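Local coordinates for protein FACT complex subunit SPT16 (Ashbya gossypii, PDB 6A8M) that is the N-terminal part of a FACT histone chaperone subunit, which probably reorganizes nucleosomes during transcription, DNA replication and DNA repair, at residues A[184-195]-A[291-302]. Residues are numbered along the deposited sequence; the frame is centred on the assembly and turned at random.
Sequences YLQVSSRGSDKF and CGIRYKNYCSNI
The hydroxyls of Ser188 and Ser192, on segment 184-195 of helix 179-208, meet Ser300 OG on the beta hairpin of 291-302, which reverses in a type I' turn from Tyr295 to Tyr298, inside the pita-bread (M24 peptidase-like) part of the chain. Ser300 OG sits in the middle, 2.7 Å from Ser188 OG and 2.8 Å from Ser192 OG, hydrogen-bonded to both. Ser188 OG lies anti to its own nitrogen (chi1 178°), which carries it in between the strands, where Ile293 O is 2.7 Å away and Tyr298 O also comes close. Ser192 OG additionally takes a weak, bent bond from Ile293 N. Ser189, by contrast, turns its hydroxyl back to Leu185 O, which receives Ser189 N from the opposite face of the carbonyl plane.

Toward the turn the contact becomes aromatic, with Tyr184, Tyr295 and Tyr298 clustered. Lys296 lays CD over one face of the Tyr184 ring, 3.9 Å from its centroid, and its chain bends at chi3 (82°) before NZ donates to Tyr184 OH at 3.2 Å. Glu247 holds both polar ends, with a salt bridge from one carboxylate oxygen to Lys296 NZ and a hydrogen bond between the other and Tyr184 OH. A leucine in place of Tyr184 would probably leave Lys296 and Glu247 without the shared hydroxyl and the Lys296 methylenes without the ring face they lie on. Val187 CG1 covers one face of Tyr295, and Lys296 CG the other. Tyr298 OH, for its part, is hydrogen-bonded to Glu181. Cys299 O is the exception to all this pairing: it is buried without a polar partner, and Leu185 CD2 presses against it at 3.1 Å.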
loop_
_atom_site.group_PDB
_atom_site.type_symbol
_atom_site.label_atom_id
_atom_site.label_comp_id
_atom_site.label_asym_id
_atom_site.label_seq_id
_atom_site.Cartn_x
_atom_site.Cartn_y
_atom_site.Cartn_z
ATOM N N TYR A 184 1.960 -10.048 8.591
ATOM C CA TYR A 184 2.336 -8.642 8.741
ATOM C C TYR A 184 1.141 -7.726 8.515
ATOM O O TYR A 184 1.013 -6.691 9.183
ATOM C CB TYR A 184 3.473 -8.277 7.792
ATOM C CG TYR A 184 4.750 -9.053 8.043
ATOM C CD1 TYR A 184 5.135 -9.430 9.339
ATOM C CD2 TYR A 184 5.583 -9.384 6.981
ATOM C CE1 TYR A 184 6.304 -10.147 9.548
ATOM C CE2 TYR A 184 6.767 -10.077 7.182
ATOM C CZ TYR A 184 7.120 -10.457 8.465
ATOM O OH TYR A 184 8.291 -11.163 8.649
ATOM N N LEU A 185 0.270 -8.070 7.556
ATOM C CA LEU A 185 -0.933 -7.273 7.331
ATOM C C LEU A 185 -1.874 -7.319 8.533
ATOM O O LEU A 185 -2.551 -6.322 8.826
ATOM C CB LEU A 185 -1.670 -7.757 6.069
ATOM C CG LEU A 185 -0.944 -7.378 4.785
ATOM C CD1 LEU A 185 -1.445 -8.280 3.653
ATOM C CD2 LEU A 185 -1.209 -5.947 4.418
ATOM N N GLN A 186 -1.942 -8.450 9.242
ATOM C CA GLN A 186 -2.779 -8.474 10.440
ATOM C C GLN A 186 -2.164 -7.637 11.558
ATOM O O GLN A 186 -2.883 -6.957 12.300
ATOM C CB GLN A 186 -3.028 -9.918 10.903
ATOM C CG GLN A 186 -3.884 -9.999 12.173
ATOM C CD GLN A 186 -5.322 -9.530 11.981
ATOM O OE1 GLN A 186 -6.225 -10.345 11.727
ATOM N NE2 GLN A 186 -5.557 -8.216 12.163
ATOM N N VAL A 187 -0.836 -7.678 11.707
ATOM C CA VAL A 187 -0.191 -6.839 12.714
ATOM C C VAL A 187 -0.460 -5.379 12.401
ATOM O O VAL A 187 -0.898 -4.610 13.263
ATOM C CB VAL A 187 1.323 -7.115 12.774
ATOM C CG1 VAL A 187 2.005 -6.132 13.723
ATOM C CG2 VAL A 187 1.608 -8.552 13.247
ATOM N N SER A 188 -0.213 -4.993 11.149
ATOM C CA SER A 188 -0.447 -3.619 10.716
ATOM C C SER A 188 -1.881 -3.190 10.996
ATOM O O SER A 188 -2.128 -2.085 11.508
ATOM C CB SER A 188 -0.154 -3.509 9.224
ATOM O OG SER A 188 -0.419 -2.192 8.784
ATOM N N SER A 189 -2.845 -4.044 10.631
ATOM C CA SER A 189 -4.254 -3.713 10.807
ATOM C C SER A 189 -4.603 -3.536 12.277
ATOM O O SER A 189 -5.372 -2.629 12.638
ATOM C CB SER A 189 -5.147 -4.797 10.186
ATOM O OG SER A 189 -5.019 -4.814 8.761
ATOM N N ARG A 190 -4.051 -4.386 13.151
ATOM C CA ARG A 190 -4.318 -4.192 14.570
ATOM C C ARG A 190 -3.694 -2.890 15.049
ATOM O O ARG A 190 -4.282 -2.179 15.864
ATOM C CB ARG A 190 -3.809 -5.371 15.394
ATOM C CG ARG A 190 -4.199 -5.271 16.890
ATOM C CD ARG A 190 -5.674 -5.511 17.078
ATOM N NE ARG A 190 -6.017 -6.897 16.752
ATOM C CZ ARG A 190 -5.798 -7.941 17.555
ATOM N NH1 ARG A 190 -5.242 -7.776 18.751
ATOM N NH2 ARG A 190 -6.140 -9.163 17.164
ATOM N N GLY A 191 -2.531 -2.529 14.500
ATOM C CA GLY A 191 -1.993 -1.200 14.761
ATOM C C GLY A 191 -2.944 -0.095 14.334
ATOM O O GLY A 191 -3.187 0.852 15.082
ATOM N N SER A 192 -3.512 -0.206 13.127
ATOM C CA SER A 192 -4.479 0.802 12.689
ATOM C C SER A 192 -5.649 0.899 13.662
ATOM O O SER A 192 -6.112 2.003 13.972
ATOM C CB SER A 192 -4.976 0.481 11.284
ATOM O OG SER A 192 -3.949 0.720 10.340
ATOM N N ASP A 193 -6.168 -0.250 14.110
ATOM C CA ASP A 193 -7.207 -0.280 15.137
ATOM C C ASP A 193 -6.812 0.537 16.365
ATOM O O ASP A 193 -7.620 1.307 16.892
ATOM C CB ASP A 193 -7.477 -1.719 15.590
ATOM C CG ASP A 193 -8.348 -2.519 14.637
ATOM O OD1 ASP A 193 -8.965 -1.945 13.715
ATOM O OD2 ASP A 193 -8.408 -3.749 14.856
ATOM N N LYS A 194 -5.583 0.345 16.863
ATOM C CA LYS A 194 -5.177 1.017 18.098
ATOM C C LYS A 194 -5.163 2.525 17.924
ATOM O O LYS A 194 -5.551 3.264 18.833
ATOM C CB LYS A 194 -3.790 0.562 18.534
ATOM C CG LYS A 194 -3.715 -0.882 18.947
ATOM C CD LYS A 194 -4.644 -1.137 20.100
ATOM C CE LYS A 194 -4.182 -2.324 20.873
ATOM N NZ LYS A 194 -5.002 -2.458 22.108
ATOM N N PHE A 195 -4.662 2.991 16.787
ATOM C CA PHE A 195 -4.602 4.425 16.535
ATOM C C PHE A 195 -5.976 5.011 16.237
ATOM O O PHE A 195 -6.244 6.159 16.618
ATOM C CB PHE A 195 -3.584 4.706 15.425
ATOM C CG PHE A 195 -2.173 4.601 15.921
ATOM C CD1 PHE A 195 -1.625 5.639 16.658
ATOM C CD2 PHE A 195 -1.438 3.448 15.743
ATOM C CE1 PHE A 195 -0.341 5.540 17.192
ATOM C CE2 PHE A 195 -0.160 3.342 16.266
ATOM C CZ PHE A 195 0.390 4.386 16.985
ATOM N N CYS A 291 -7.042 6.369 9.323
ATOM C CA CYS A 291 -5.626 6.229 9.565
ATOM C C CYS A 291 -5.189 4.878 9.041
ATOM O O CYS A 291 -5.997 3.960 8.866
ATOM C CB CYS A 291 -5.269 6.429 11.040
ATOM S SG CYS A 291 -5.897 5.198 12.128
ATOM N N GLY A 292 -3.910 4.797 8.734
ATOM C CA GLY A 292 -3.370 3.600 8.121
ATOM C C GLY A 292 -1.942 3.405 8.552
ATOM O O GLY A 292 -1.164 4.356 8.538
ATOM N N ILE A 293 -1.586 2.172 8.888
ATOM C CA ILE A 293 -0.312 1.829 9.503
ATOM C C ILE A 293 0.447 0.934 8.532
ATOM O O ILE A 293 -0.148 0.281 7.674
ATOM C CB ILE A 293 -0.562 1.124 10.851
ATOM C CG1 ILE A 293 -1.005 2.157 11.898
ATOM C CG2 ILE A 293 0.635 0.303 11.339
ATOM C CD1 ILE A 293 0.137 3.014 12.409
ATOM N N ARG A 294 1.777 0.936 8.646
ATOM C CA ARG A 294 2.611 -0.058 7.989
ATOM C C ARG A 294 3.331 -0.862 9.060
ATOM O O ARG A 294 3.840 -0.301 10.037
ATOM C CB ARG A 294 3.665 0.567 7.036
ATOM C CG ARG A 294 3.113 1.437 5.905
ATOM C CD ARG A 294 4.210 1.718 4.842
ATOM N NE ARG A 294 5.453 2.189 5.452
ATOM C CZ ARG A 294 5.885 3.451 5.450
ATOM N NH1 ARG A 294 5.189 4.409 4.849
ATOM N NH2 ARG A 294 7.036 3.752 6.043
ATOM N N TYR A 295 3.354 -2.178 8.896
ATOM C CA TYR A 295 4.230 -3.015 9.707
ATOM C C TYR A 295 5.100 -3.841 8.786
ATOM O O TYR A 295 4.585 -4.607 7.961
ATOM C CB TYR A 295 3.461 -3.934 10.646
ATOM C CG TYR A 295 4.419 -4.685 11.499
ATOM C CD1 TYR A 295 5.186 -4.022 12.454
ATOM C CD2 TYR A 295 4.593 -6.043 11.351
ATOM C CE1 TYR A 295 6.095 -4.720 13.238
ATOM C CE2 TYR A 295 5.488 -6.747 12.138
ATOM C CZ TYR A 295 6.245 -6.076 13.072
ATOM O OH TYR A 295 7.141 -6.770 13.865
ATOM N N LYS A 296 6.413 -3.721 8.961
ATOM C CA LYS A 296 7.390 -4.313 8.037
ATOM C C LYS A 296 6.976 -4.070 6.589
ATOM O O LYS A 296 7.040 -4.967 5.739
ATOM C CB LYS A 296 7.581 -5.794 8.319
ATOM C CG LYS A 296 8.275 -6.019 9.654
ATOM C CD LYS A 296 8.597 -7.500 9.895
ATOM C CE LYS A 296 9.884 -7.924 9.202
ATOM N NZ LYS A 296 10.460 -9.160 9.848
ATOM N N ASN A 297 6.554 -2.835 6.327
ATOM C CA ASN A 297 6.211 -2.233 5.035
ATOM C C ASN A 297 4.830 -2.655 4.529
ATOM O O ASN A 297 4.422 -2.159 3.465
ATOM C CB ASN A 297 7.258 -2.512 3.945
ATOM C CG ASN A 297 8.675 -2.110 4.378
ATOM O OD1 ASN A 297 9.607 -2.917 4.358
ATOM N ND2 ASN A 297 8.819 -0.871 4.797
ATOM N N TYR A 298 4.081 -3.495 5.253
ATOM C CA TYR A 298 2.751 -3.919 4.805
ATOM C C TYR A 298 1.689 -2.949 5.322
ATOM O O TYR A 298 1.533 -2.790 6.531
ATOM C CB TYR A 298 2.486 -5.375 5.239
ATOM C CG TYR A 298 3.303 -6.257 4.349
ATOM C CD1 TYR A 298 4.626 -6.589 4.688
ATOM C CD2 TYR A 298 2.805 -6.696 3.138
ATOM C CE1 TYR A 298 5.407 -7.333 3.805
ATOM C CE2 TYR A 298 3.575 -7.484 2.280
ATOM C CZ TYR A 298 4.867 -7.769 2.615
ATOM O OH TYR A 298 5.623 -8.484 1.720
ATOM N N CYS A 299 0.960 -2.314 4.390
ATOM C CA CYS A 299 -0.036 -1.290 4.692
ATOM C C CYS A 299 -1.387 -1.869 5.088
ATOM O O CYS A 299 -1.836 -2.890 4.555
ATOM C CB CYS A 299 -0.263 -0.390 3.486
ATOM S SG CYS A 299 1.213 0.484 2.943
ATOM N N SER A 300 -2.063 -1.149 5.985
ATOM C CA SER A 300 -3.464 -1.360 6.333
ATOM C C SER A 300 -4.149 0.004 6.375
ATOM O O SER A 300 -3.503 1.062 6.320
ATOM C CB SER A 300 -3.631 -2.096 7.674
ATOM O OG SER A 300 -3.028 -1.351 8.725
ATOM N N ASN A 301 -5.476 -0.025 6.456
ATOM C CA ASN A 301 -6.269 1.197 6.389
ATOM C C ASN A 301 -7.540 0.979 7.188
ATOM O O ASN A 301 -8.096 -0.122 7.174
ATOM C CB ASN A 301 -6.636 1.571 4.939
ATOM C CG ASN A 301 -7.241 2.942 4.852
ATOM O OD1 ASN A 301 -6.653 3.889 5.363
ATOM N ND2 ASN A 301 -8.443 3.056 4.254
ATOM N N ILE A 302 -7.990 2.026 7.885
ATOM C CA ILE A 302 -9.283 2.010 8.571
ATOM C C ILE A 302 -9.857 3.415 8.492
ATOM O O ILE A 302 -9.131 4.394 8.671
ATOM C CB ILE A 302 -9.174 1.541 10.038
ATOM C CG1 ILE A 302 -10.581 1.384 10.656
ATOM C CG2 ILE A 302 -8.248 2.462 10.887
ATOM C CD1 ILE A 302 -10.579 0.714 12.057
#